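Local coordinates for protein exopolyphosphatase (Cytophaga hutchinsonii, PDB 3MDQ) that probably hydrolyses inorganic polyphosphate, releasing orthophosphate from the chain ends, as a Ppx/GppA phosphatase of the actin-like ATPase clan, at residues I6-M11 / E301-T306; Q123-M128 / K233-L238; F145-G148 / L154-Q157; P242-L247 / C278-V283. One frame throughout, in Å; residues are numbered along the deposited sequence. Where two conformers were deposited one is given.

How the contacts relate
Contact 1 is wholly buried and purely apolar, laying helix 299-309 on the five-stranded sheet. The other three are only partly buried and mix in polar chemistry. Contacts 2 and 3 both reach the six-stranded sheet, at its two outermost strands, 236-240 and 153-159: in contact 2 a single hydroxyl bond ties a helix end to the start of one, whereas contact 3 pairs the other by a ladder of backbone bonds. Contact 4 joins two helices through an aromatic ring. Helix 111-125 links the first three, supplying one side of contact 2 and touching side chains of contacts 1 and 3. Phe145 of contact 3 packs on Val283 of contact 4.

Contact 1: I6-M11 / E301-T306; sequences IGVIDM and EGVLYT
With CG1 trans to the backbone N in Val8 (chi1 179°) and in Val303 (chi1 167°), the two valines present these methyls to each other, and CG1 of Val8 meets CG1 of Val303 at 3.8 Å. This is helix-on-sheet packing of the actin-like fold: the C-terminal helix 299-309 lies across the five-stranded sheet of which strand 5-11 is the central member. The segment axes approach to 8.6 Å and run at 145° to one another, so the helix heads roughly back along the strand. CG2 of Val8 also touches Val303, 3.9 Å from its CG1, so both branches of the strand residue grip one methyl of the helix. No hydrogen bond crosses the interface; the strand's backbone is instead bonded to its sheet neighbours at Thr21 and Leu19 on strand 15-24 and at Ile78 on strand 76-81. Val303 extends the packing sheetward onto Ile78 and Thr80, and Leu304 onto Thr21. On the helix itself, Thr306 OG1 donates to Gly302 O, which also accepts from Thr306 N on the opposite face of its carbonyl plane. At the other end of the contact Ile6 and Leu304 pass at a slant, and CD1 of Leu304 is lodged against Ile6, 3.8 Å from CD1 and 4.0 Å from CG2.

Contact 2: Q123-M128 / K233-L238; sequences QQAVPM and KQTSYL
The methyl of Ala125 lies against the backbone and side chain of Thr235, its CB 3.5 Å from Thr235 O and 3.8 Å from Thr235 CB. The threonine answers with a bond: its OG1 donates to the carbonyl oxygen of Ala125 at 2.7 Å. The hydroxyl arrives in the plane of that carbonyl, on a lone pair, with a C=O...donor angle of 125°. A chi1 of 62° sets OG1 between the backbone N and the carbonyl carbon of its own residue, directed at the helix end, and leaves CG2 beside the N. The acceptor belongs to the last residue of helix 111-125, since the chain leaves helical geometry at Val126. A donor there probably also eases the partial negative charge of the helix C-terminus. In the fold this joins the end of that helix to the entry of strand 236-240, an outermost strand of the six-stranded sheet. A valine in place of Thr235 would have no hydroxyl to give and is likely to leave Ala125 O without this donor, weakening the tie between helix end and strand. Next along, CG2 of Val126 rests on CB of Ser236 at 4.1 Å, an apolar touch beside the polar one. Both Ala125 and Val126 also meet Ser295 of strand 291-295, and Tyr297 touches Ala125 and Thr235. On the strand side, Gln234 folds its amide back so that NE2 donates to Ser236 O at 2.8 Å, in the plane of that carbonyl.

Contact 3: F145-G148 / L154-Q157; sequences FIIG and LWKQ
Phe145 and Gln157 bond to each other twice, forming a hydrogen-bonded pair of the antiparallel hairpin made by strands 143-148 and 153-159. Phe145 N donates to Gln157 O at 2.9 Å, almost straight at 172°, and Gln157 N returns a bond of the same length to Phe145 O. The latter oxygen also has CA of Lys156 at 3.2 Å, a C-H...O contact that supplements the N-H bond to the same oxygen. Two residues on, Ile147 N gives its hydrogen to Trp155 O at 2.8 Å, tilted 20° from the carbonyl plane. The return is split, because Leu154 and Trp155 both face Ile147 in a classic beta bulge: Ile147 O accepts firmly from Leu154 N at 2.8 Å, in the plane of the carbonyl, and weakly from Trp155 N at 3.3 Å. One acceptor therefore serves two donors, and the extra residue is taken up without leaving either amide without a mate. Extended with chi1 173°, Trp155 brings its six-membered ring across the neighbouring strand, where CE3 lies 3.9 Å from Ile147 CD1 and CZ3 meets Phe145 CB. On the other face of the sheet Ile146 crosses Lys156 at a slant, CG1 against CB, while NZ of the lysine leaves the strand pair for a salt bridge with Glu116. That face is covered by helix 111-125, through Ala115 and Phe119; the tryptophan face lies on Leu195 and Ala198 of helix 193-202, and strand 143-148 pairs onward with strand 133-138.

Contact 4: P242-L247 / C278-V283; sequences PDFNRL and CLIEHV
Phe244 carries this contact, reaching from helix 241-253 with its ring between Ile280 and Glu281 of helix 267-286. CG lies trans to the backbone N (chi1 175°), which sends the ring out across the gap between the two segments, whose axes are 11.3 Å apart and run roughly antiparallel at 144°. The isoleucine branch meets the ring obliquely: CE1 of Phe244 lies 3.6 Å from Ile280 CG2, and CZ is nearly as near. At the edge, in the ring plane, OE1 of Glu281 comes to 3.4 Å from CE2; the carboxylate is almost coplanar with the ring, 10° apart, so an oxygen faces the hydrogen-bearing rim. Glu281 was deposited in two conformers, so this approach describes one of them; its OE1 also has a long, weak ion pair with Arg248. An alanine in place of Phe244 would probably open a gap beside Ile280 CG2 and deprive the carboxylate of the ring edge it lies against. Ile280 continues inward to Phe214 and Leu217 of helix 212-225 and to Met136 and Ile138 of strand 133-138. The arrangement is helix-helix packing beside the six-stranded sheet, in a protein whose family belongs to the actin-like ATPase clan.

Contact 1: I6-M11 / E301-T306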
loop_
_atom_site.group_PDB
_atom_site.type_symbol
_atom_site.label_atom_id
_atom_site.label_comp_id
_atom_site.label_asym_id
_atom_site.label_seq_id
_atom_site.Cartn_x
_atom_site.Cartn_y
_atom_site.Cartn_z
ATOM N N ILE A 6 -0.023 17.475 12.721
ATOM C CA ILE A 6 -0.874 16.297 12.560
ATOM C C ILE A 6 0.017 15.084 12.455
ATOM O O ILE A 6 0.995 15.100 11.727
ATOM C CB ILE A 6 -1.751 16.389 11.282
ATOM C CG1 ILE A 6 -2.737 17.557 11.422
ATOM C CG2 ILE A 6 -2.480 15.071 11.028
ATOM C CD1 ILE A 6 -3.507 17.862 10.148
ATOM N N GLY A 7 -0.323 14.031 13.174
ATOM C CA GLY A 7 0.369 12.762 13.074
ATOM C C GLY A 7 -0.592 11.677 12.580
ATOM O O GLY A 7 -1.711 11.551 13.096
ATOM N N VAL A 8 -0.166 10.902 11.585
ATOM C CA VAL A 8 -0.953 9.824 11.018
ATOM C C VAL A 8 -0.128 8.552 11.100
ATOM O O VAL A 8 1.034 8.541 10.704
ATOM C CB VAL A 8 -1.322 10.090 9.530
ATOM C CG1 VAL A 8 -2.125 8.925 8.968
ATOM C CG2 VAL A 8 -2.112 11.387 9.375
ATOM N N ILE A 9 -0.751 7.479 11.604
ATOM C CA ILE A 9 -0.161 6.138 11.638
ATOM C C ILE A 9 -1.031 5.234 10.740
ATOM O O ILE A 9 -2.249 5.172 10.898
ATOM C CB ILE A 9 -0.082 5.543 13.057
ATOM C CG1 ILE A 9 0.822 6.393 13.937
ATOM C CG2 ILE A 9 0.376 4.053 13.000
ATOM C CD1 ILE A 9 0.722 6.113 15.451
ATOM N N ASP A 10 -0.374 4.549 9.815
ATOM C CA ASP A 10 -0.983 3.526 8.963
ATOM C C ASP A 10 -0.483 2.209 9.493
ATOM O O ASP A 10 0.703 1.867 9.317
ATOM C CB ASP A 10 -0.547 3.774 7.492
ATOM C CG ASP A 10 -0.915 2.673 6.541
ATOM O OD1 ASP A 10 -1.578 1.668 6.898
ATOM O OD2 ASP A 10 -0.502 2.817 5.368
HETATM N N MSE A 11 -1.388 1.432 10.080
HETATM C CA MSE A 11 -1.034 0.082 10.590
HETATM C C MSE A 11 -1.250 -0.948 9.507
HETATM O O MSE A 11 -2.221 -1.680 9.536
HETATM C CB MSE A 11 -1.863 -0.288 11.811
HETATM C CG MSE A 11 -1.566 0.585 12.974
HETATM SE SE MSE A 11 -2.754 0.251 14.502
HETATM C CE MSE A 11 -2.306 -1.596 14.868
ATOM N N GLU A 301 -1.085 9.763 3.501
ATOM C CA GLU A 301 -1.290 11.070 2.904
ATOM C C GLU A 301 -2.762 11.348 2.605
ATOM O O GLU A 301 -3.228 12.458 2.773
ATOM C CB GLU A 301 -0.466 11.285 1.648
ATOM C CG GLU A 301 1.035 11.421 1.913
ATOM C CD GLU A 301 1.793 10.130 2.035
ATOM O OE1 GLU A 301 1.275 9.027 1.714
ATOM O OE2 GLU A 301 2.994 10.215 2.475
ATOM N N GLY A 302 -3.500 10.335 2.172
ATOM C CA GLY A 302 -4.915 10.529 1.992
ATOM C C GLY A 302 -5.652 10.877 3.250
ATOM O O GLY A 302 -6.580 11.680 3.227
ATOM N N VAL A 303 -5.258 10.255 4.355
ATOM C CA VAL A 303 -5.808 10.600 5.673
ATOM C C VAL A 303 -5.506 12.069 6.018
ATOM O O VAL A 303 -6.401 12.837 6.418
ATOM C CB VAL A 303 -5.294 9.617 6.750
ATOM C CG1 VAL A 303 -5.584 10.131 8.159
ATOM C CG2 VAL A 303 -5.879 8.218 6.529
ATOM N N LEU A 304 -4.232 12.460 5.874
ATOM C CA LEU A 304 -3.807 13.839 6.130
ATOM C C LEU A 304 -4.623 14.818 5.318
ATOM O O LEU A 304 -5.165 15.780 5.873
ATOM C CB LEU A 304 -2.327 13.994 5.827
ATOM C CG LEU A 304 -1.781 15.417 5.815
ATOM C CD1 LEU A 304 -1.844 16.075 7.195
ATOM C CD2 LEU A 304 -0.355 15.422 5.238
ATOM N N TYR A 305 -4.739 14.569 4.010
ATOM C CA TYR A 305 -5.386 15.579 3.169
ATOM C C TYR A 305 -6.908 15.597 3.364
ATOM O O TYR A 305 -7.533 16.644 3.235
ATOM C CB TYR A 305 -4.968 15.439 1.713
ATOM C CG TYR A 305 -3.604 16.038 1.478
ATOM C CD1 TYR A 305 -3.466 17.408 1.320
ATOM C CD2 TYR A 305 -2.456 15.273 1.472
ATOM C CE1 TYR A 305 -2.216 17.997 1.139
ATOM C CE2 TYR A 305 -1.176 15.887 1.327
ATOM C CZ TYR A 305 -1.094 17.231 1.149
ATOM O OH TYR A 305 0.152 17.825 0.976
ATOM N N THR A 306 -7.484 14.466 3.736
ATOM C CA THR A 306 -8.899 14.397 4.113
ATOM C C THR A 306 -9.127 15.259 5.342
ATOM O O THR A 306 -10.059 16.061 5.401
ATOM C CB THR A 306 -9.358 12.929 4.304
ATOM O OG1 THR A 306 -9.235 12.264 3.052
ATOM C CG2 THR A 306 -10.788 12.834 4.763
#

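Contact 2: Q123-M128 / K233-L238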
loop_
_atom_site.group_PDB
_atom_site.type_symbol
_atom_site.label_atom_id
_atom_site.label_comp_id
_atom_site.label_asym_id
_atom_site.label_seq_id
_atom_site.Cartn_x
_atom_site.Cartn_y
_atom_site.Cartn_z
ATOM N N GLN A 123 -4.666 11.730 -5.637
ATOM C CA GLN A 123 -5.114 12.990 -6.252
ATOM C C GLN A 123 -4.138 14.126 -5.904
ATOM O O GLN A 123 -3.893 15.023 -6.731
ATOM C CB GLN A 123 -6.523 13.376 -5.799
ATOM C CG GLN A 123 -7.586 12.562 -6.432
ATOM C CD GLN A 123 -8.966 12.813 -5.842
ATOM O OE1 GLN A 123 -9.099 13.016 -4.636
ATOM N NE2 GLN A 123 -10.012 12.723 -6.690
ATOM N N GLN A 124 -3.615 14.145 -4.675
ATOM C CA GLN A 124 -2.647 15.181 -4.281
ATOM C C GLN A 124 -1.267 14.966 -4.940
ATOM O O GLN A 124 -0.575 15.939 -5.234
ATOM C CB GLN A 124 -2.481 15.215 -2.760
ATOM C CG GLN A 124 -1.900 16.495 -2.269
ATOM C CD GLN A 124 -2.886 17.672 -2.419
ATOM O OE1 GLN A 124 -4.120 17.501 -2.516
ATOM N NE2 GLN A 124 -2.329 18.895 -2.415
ATOM N N ALA A 125 -0.889 13.722 -5.195
ATOM C CA ALA A 125 0.413 13.393 -5.727
ATOM C C ALA A 125 0.516 13.463 -7.241
ATOM O O ALA A 125 1.613 13.714 -7.767
ATOM C CB ALA A 125 0.781 12.004 -5.295
ATOM N N VAL A 126 -0.569 13.161 -7.943
ATOM C CA VAL A 126 -0.583 12.982 -9.393
ATOM C C VAL A 126 -1.718 13.840 -9.960
ATOM O O VAL A 126 -2.896 13.594 -9.661
ATOM C CB VAL A 126 -0.880 11.551 -9.780
ATOM C CG1 VAL A 126 -0.849 11.387 -11.332
ATOM C CG2 VAL A 126 0.125 10.562 -9.101
ATOM N N PRO A 127 -1.388 14.872 -10.743
ATOM C CA PRO A 127 -2.434 15.715 -11.326
ATOM C C PRO A 127 -3.055 15.064 -12.544
ATOM O O PRO A 127 -2.462 15.076 -13.624
ATOM C CB PRO A 127 -1.672 17.008 -11.685
ATOM C CG PRO A 127 -0.283 16.541 -11.944
ATOM C CD PRO A 127 -0.035 15.357 -11.043
HETATM N N MSE A 128 -4.199 14.424 -12.351
HETATM C CA MSE A 128 -4.808 13.558 -13.353
HETATM C C MSE A 128 -5.644 14.310 -14.353
HETATM O O MSE A 128 -6.057 13.733 -15.379
HETATM C CB MSE A 128 -5.683 12.498 -12.662
HETATM C CG MSE A 128 -4.862 11.472 -11.898
HETATM SE SE MSE A 128 -6.015 10.277 -10.908
HETATM C CE MSE A 128 -6.075 11.265 -9.306
ATOM N N LYS A 233 11.707 13.383 -2.882
ATOM C CA LYS A 233 11.588 14.790 -3.229
ATOM C C LYS A 233 10.622 15.053 -4.390
ATOM O O LYS A 233 10.558 16.165 -4.901
ATOM C CB LYS A 233 12.979 15.349 -3.564
ATOM C CG LYS A 233 13.980 15.262 -2.409
ATOM C CD LYS A 233 15.357 15.830 -2.810
ATOM N N GLN A 234 9.875 14.031 -4.832
ATOM C CA GLN A 234 8.843 14.255 -5.847
ATOM C C GLN A 234 7.674 13.333 -5.550
ATOM O O GLN A 234 7.835 12.323 -4.861
ATOM C CB GLN A 234 9.396 14.059 -7.272
ATOM C CG GLN A 234 9.877 12.679 -7.611
ATOM C CD GLN A 234 10.628 12.653 -8.938
ATOM O OE1 GLN A 234 11.694 13.301 -9.079
ATOM N NE2 GLN A 234 10.094 11.920 -9.924
ATOM N N THR A 235 6.495 13.657 -6.077
ATOM C CA THR A 235 5.311 12.909 -5.697
ATOM C C THR A 235 4.848 11.898 -6.717
ATOM O O THR A 235 3.969 11.082 -6.432
ATOM C CB THR A 235 4.172 13.808 -5.334
ATOM O OG1 THR A 235 3.796 14.598 -6.435
ATOM C CG2 THR A 235 4.571 14.726 -4.142
ATOM N N SER A 236 5.463 11.859 -7.891
ATOM C CA SER A 236 5.148 10.832 -8.880
ATOM C C SER A 236 6.407 10.426 -9.626
ATOM O O SER A 236 7.345 11.215 -9.699
ATOM C CB SER A 236 4.081 11.339 -9.849
ATOM O OG SER A 236 4.544 12.414 -10.661
ATOM N N TYR A 237 6.357 9.239 -10.241
ATOM C CA TYR A 237 7.455 8.733 -11.067
ATOM C C TYR A 237 6.864 7.910 -12.168
ATOM O O TYR A 237 6.106 6.960 -11.886
ATOM C CB TYR A 237 8.405 7.875 -10.202
ATOM C CG TYR A 237 9.526 7.261 -10.976
ATOM C CD1 TYR A 237 10.687 7.965 -11.195
ATOM C CD2 TYR A 237 9.387 6.008 -11.547
ATOM C CE1 TYR A 237 11.744 7.399 -11.953
ATOM C CE2 TYR A 237 10.408 5.455 -12.324
ATOM C CZ TYR A 237 11.593 6.163 -12.492
ATOM O OH TYR A 237 12.615 5.616 -13.267
ATOM N N LEU A 238 7.174 8.212 -13.423
ATOM C CA LEU A 238 6.594 7.435 -14.498
ATOM C C LEU A 238 7.539 6.328 -14.944
ATOM O O LEU A 238 8.706 6.554 -15.312
ATOM C CB LEU A 238 6.215 8.299 -15.675
ATOM C CG LEU A 238 5.645 7.542 -16.897
ATOM C CD1 LEU A 238 4.728 8.474 -17.646
ATOM C CD2 LEU A 238 6.716 6.970 -17.846
#

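Contact 3: F145-G148 / L154-Q157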
loop_
_atom_site.group_PDB
_atom_site.type_symbol
_atom_site.label_atom_id
_atom_site.label_comp_id
_atom_site.label_asym_id
_atom_site.label_seq_id
_atom_site.Cartn_x
_atom_site.Cartn_y
_atom_site.Cartn_z
ATOM N N PHE A 145 -8.492 -0.918 -5.568
ATOM C CA PHE A 145 -8.565 -0.382 -6.900
ATOM C C PHE A 145 -9.564 0.751 -6.913
ATOM O O PHE A 145 -10.662 0.621 -6.323
ATOM C CB PHE A 145 -9.029 -1.431 -7.877
ATOM C CG PHE A 145 -8.063 -2.569 -8.085
ATOM C CD1 PHE A 145 -7.025 -2.451 -8.967
ATOM C CD2 PHE A 145 -8.240 -3.760 -7.410
ATOM C CE1 PHE A 145 -6.143 -3.497 -9.152
ATOM C CE2 PHE A 145 -7.378 -4.805 -7.619
ATOM C CZ PHE A 145 -6.345 -4.687 -8.488
ATOM N N ILE A 146 -9.189 1.870 -7.538
ATOM C CA ILE A 146 -10.055 3.027 -7.643
ATOM C C ILE A 146 -10.031 3.575 -9.074
ATOM O O ILE A 146 -8.927 3.740 -9.645
ATOM C CB ILE A 146 -9.642 4.174 -6.690
ATOM C CG1 ILE A 146 -9.389 3.689 -5.258
ATOM C CG2 ILE A 146 -10.692 5.312 -6.723
ATOM C CD1 ILE A 146 -7.947 3.414 -4.955
ATOM N N ILE A 147 -11.203 3.849 -9.663
ATOM C CA ILE A 147 -11.282 4.498 -10.951
ATOM C C ILE A 147 -11.788 5.908 -10.736
ATOM O O ILE A 147 -12.812 6.070 -10.122
ATOM C CB ILE A 147 -12.153 3.741 -11.940
ATOM C CG1 ILE A 147 -11.575 2.361 -12.242
ATOM C CG2 ILE A 147 -12.362 4.552 -13.243
ATOM C CD1 ILE A 147 -12.455 1.441 -13.071
ATOM N N GLY A 148 -11.028 6.900 -11.188
ATOM C CA GLY A 148 -11.427 8.283 -11.004
ATOM C C GLY A 148 -10.531 9.256 -11.706
ATOM O O GLY A 148 -9.749 8.899 -12.599
ATOM N N LEU A 154 -15.247 7.370 -9.477
ATOM C CA LEU A 154 -16.286 6.720 -10.240
ATOM C C LEU A 154 -16.647 5.340 -9.730
ATOM O O LEU A 154 -17.809 4.924 -9.774
ATOM C CB LEU A 154 -15.843 6.659 -11.705
ATOM C CG LEU A 154 -15.583 8.031 -12.359
ATOM C CD1 LEU A 154 -14.924 7.904 -13.767
ATOM C CD2 LEU A 154 -16.896 8.838 -12.471
ATOM N N TRP A 155 -15.643 4.620 -9.224
ATOM C CA TRP A 155 -15.821 3.273 -8.743
ATOM C C TRP A 155 -14.627 2.953 -7.835
ATOM O O TRP A 155 -13.496 3.401 -8.091
ATOM C CB TRP A 155 -15.875 2.264 -9.896
ATOM C CG TRP A 155 -15.887 0.831 -9.518
ATOM C CD1 TRP A 155 -16.982 0.040 -9.278
ATOM C CD2 TRP A 155 -14.740 -0.011 -9.365
ATOM N NE1 TRP A 155 -16.567 -1.251 -9.005
ATOM C CE2 TRP A 155 -15.207 -1.309 -9.060
ATOM C CE3 TRP A 155 -13.365 0.203 -9.499
ATOM C CZ2 TRP A 155 -14.332 -2.380 -8.825
ATOM C CZ3 TRP A 155 -12.507 -0.855 -9.301
ATOM C CH2 TRP A 155 -13.001 -2.133 -8.970
ATOM N N LYS A 156 -14.865 2.160 -6.811
ATOM C CA LYS A 156 -13.730 1.632 -6.021
ATOM C C LYS A 156 -14.095 0.315 -5.394
ATOM O O LYS A 156 -15.267 0.048 -5.103
ATOM C CB LYS A 156 -13.260 2.594 -4.940
ATOM C CG LYS A 156 -14.099 2.729 -3.670
ATOM C CD LYS A 156 -15.461 3.259 -3.896
ATOM C CE LYS A 156 -16.244 3.324 -2.586
ATOM N NZ LYS A 156 -17.501 4.147 -2.691
ATOM N N GLN A 157 -13.090 -0.534 -5.165
ATOM C CA GLN A 157 -13.320 -1.809 -4.492
ATOM C C GLN A 157 -12.011 -2.304 -3.906
ATOM O O GLN A 157 -10.953 -2.158 -4.519
ATOM C CB GLN A 157 -13.936 -2.835 -5.451
ATOM C CG GLN A 157 -14.435 -4.073 -4.735
ATOM C CD GLN A 157 -15.534 -4.804 -5.474
ATOM O OE1 GLN A 157 -16.257 -4.220 -6.302
ATOM N NE2 GLN A 157 -15.671 -6.097 -5.177
#

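Contact 4: P242-L247 / C278-V283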
loop_
_atom_site.group_PDB
_atom_site.type_symbol
_atom_site.label_atom_id
_atom_site.label_comp_id
_atom_site.label_asym_id
_atom_site.label_seq_id
_atom_site.Cartn_x
_atom_site.Cartn_y
_atom_site.Cartn_z
ATOM N N PRO A 242 8.129 -0.843 -21.171
ATOM C CA PRO A 242 9.386 -1.611 -21.292
ATOM C C PRO A 242 10.173 -1.743 -19.998
ATOM O O PRO A 242 10.747 -2.814 -19.712
ATOM C CB PRO A 242 10.157 -0.852 -22.353
ATOM C CG PRO A 242 9.117 -0.290 -23.203
ATOM C CD PRO A 242 8.014 0.157 -22.251
ATOM N N ASP A 243 10.230 -0.668 -19.201
ATOM C CA ASP A 243 10.902 -0.742 -17.930
ATOM C C ASP A 243 10.189 -1.708 -16.968
ATOM O O ASP A 243 10.844 -2.496 -16.289
ATOM C CB ASP A 243 11.129 0.656 -17.351
ATOM C CG ASP A 243 12.375 1.369 -17.981
ATOM O OD1 ASP A 243 13.203 0.748 -18.702
ATOM O OD2 ASP A 243 12.605 2.519 -17.713
ATOM N N PHE A 244 8.862 -1.663 -16.945
ATOM C CA PHE A 244 8.080 -2.600 -16.136
ATOM C C PHE A 244 8.365 -4.020 -16.580
ATOM O O PHE A 244 8.572 -4.921 -15.740
ATOM C CB PHE A 244 6.560 -2.358 -16.221
ATOM C CG PHE A 244 5.787 -3.395 -15.487
ATOM C CD1 PHE A 244 5.778 -3.406 -14.100
ATOM C CD2 PHE A 244 5.173 -4.423 -16.180
ATOM C CE1 PHE A 244 5.092 -4.395 -13.422
ATOM C CE2 PHE A 244 4.513 -5.441 -15.488
ATOM C CZ PHE A 244 4.490 -5.408 -14.129
ATOM N N ASN A 245 8.373 -4.259 -17.875
ATOM C CA ASN A 245 8.609 -5.641 -18.318
ATOM C C ASN A 245 10.026 -6.149 -18.026
ATOM O O ASN A 245 10.216 -7.345 -17.776
ATOM C CB ASN A 245 8.193 -5.801 -19.777
ATOM C CG ASN A 245 6.673 -5.858 -19.946
ATOM O OD1 ASN A 245 5.951 -6.591 -19.219
ATOM N ND2 ASN A 245 6.174 -5.100 -20.905
ATOM N N ARG A 246 11.024 -5.270 -18.014
ATOM C CA ARG A 246 12.357 -5.663 -17.573
ATOM C C ARG A 246 12.346 -6.062 -16.105
ATOM O O ARG A 246 12.915 -7.110 -15.732
ATOM C CB ARG A 246 13.381 -4.537 -17.783
ATOM C CG ARG A 246 14.839 -4.944 -17.504
ATOM C CD ARG A 246 15.759 -3.735 -17.305
ATOM N NE ARG A 246 15.589 -3.115 -15.983
ATOM C CZ ARG A 246 14.927 -1.981 -15.729
ATOM N NH1 ARG A 246 14.364 -1.254 -16.688
ATOM N NH2 ARG A 246 14.854 -1.550 -14.482
ATOM N N LEU A 247 11.674 -5.261 -15.285
ATOM C CA LEU A 247 11.608 -5.555 -13.865
ATOM C C LEU A 247 10.825 -6.824 -13.625
ATOM O O LEU A 247 11.201 -7.617 -12.757
ATOM C CB LEU A 247 10.937 -4.395 -13.124
ATOM C CG LEU A 247 11.735 -3.088 -13.073
ATOM C CD1 LEU A 247 10.846 -1.851 -12.693
ATOM C CD2 LEU A 247 12.947 -3.294 -12.117
ATOM N N CYS A 278 3.052 -10.191 -10.634
ATOM C CA CYS A 278 2.108 -10.968 -11.438
ATOM C C CYS A 278 0.743 -10.292 -11.445
ATOM O O CYS A 278 0.085 -10.266 -12.464
ATOM C CB CYS A 278 1.963 -12.391 -10.898
ATOM S SG CYS A 278 3.433 -13.378 -11.262
ATOM N N LEU A 279 0.299 -9.796 -10.304
ATOM C CA LEU A 279 -0.992 -9.062 -10.236
ATOM C C LEU A 279 -0.952 -7.801 -11.076
ATOM O O LEU A 279 -1.904 -7.496 -11.787
ATOM C CB LEU A 279 -1.363 -8.725 -8.785
ATOM C CG LEU A 279 -2.654 -7.965 -8.562
ATOM C CD1 LEU A 279 -3.826 -8.736 -9.188
ATOM C CD2 LEU A 279 -2.874 -7.704 -7.072
ATOM N N ILE A 280 0.146 -7.068 -11.020
ATOM C CA ILE A 280 0.273 -5.843 -11.824
ATOM C C ILE A 280 0.203 -6.183 -13.325
ATOM O O ILE A 280 -0.525 -5.512 -14.085
ATOM C CB ILE A 280 1.586 -5.072 -11.514
ATOM C CG1 ILE A 280 1.630 -4.631 -10.058
ATOM C CG2 ILE A 280 1.682 -3.811 -12.427
ATOM C CD1 ILE A 280 3.056 -4.136 -9.593
ATOM N N GLU A 281 0.924 -7.221 -13.735
ATOM C CA GLU A 281 0.889 -7.660 -15.122
ATOM C C GLU A 281 -0.562 -7.994 -15.494
ATOM O O GLU A 281 -1.054 -7.537 -16.531
ATOM C CB GLU A 281 1.843 -8.835 -15.351
ATOM C CG GLU A 281 1.773 -9.456 -16.731
ATOM C CD GLU A 281 2.433 -8.663 -17.812
ATOM O OE1 GLU A 281 2.965 -7.577 -17.554
ATOM O OE2 GLU A 281 2.417 -9.153 -18.961
ATOM N N HIS A 282 -1.251 -8.746 -14.630
ATOM C CA HIS A 282 -2.627 -9.135 -14.894
ATOM C C HIS A 282 -3.489 -7.916 -15.149
ATOM O O HIS A 282 -4.267 -7.872 -16.110
ATOM C CB HIS A 282 -3.160 -9.914 -13.701
ATOM C CG HIS A 282 -4.455 -10.597 -13.966
ATOM N ND1 HIS A 282 -4.516 -11.912 -14.352
ATOM C CD2 HIS A 282 -5.730 -10.158 -13.890
ATOM C CE1 HIS A 282 -5.783 -12.249 -14.544
ATOM N NE2 HIS A 282 -6.540 -11.203 -14.289
ATOM N N VAL A 283 -3.348 -6.908 -14.292
ATOM C CA VAL A 283 -4.136 -5.661 -14.427
ATOM C C VAL A 283 -3.760 -4.872 -15.688
ATOM O O VAL A 283 -4.623 -4.362 -16.399
ATOM C CB VAL A 283 -4.021 -4.797 -13.146
ATOM C CG1 VAL A 283 -4.755 -3.430 -13.335
ATOM C CG2 VAL A 283 -4.597 -5.564 -11.955
#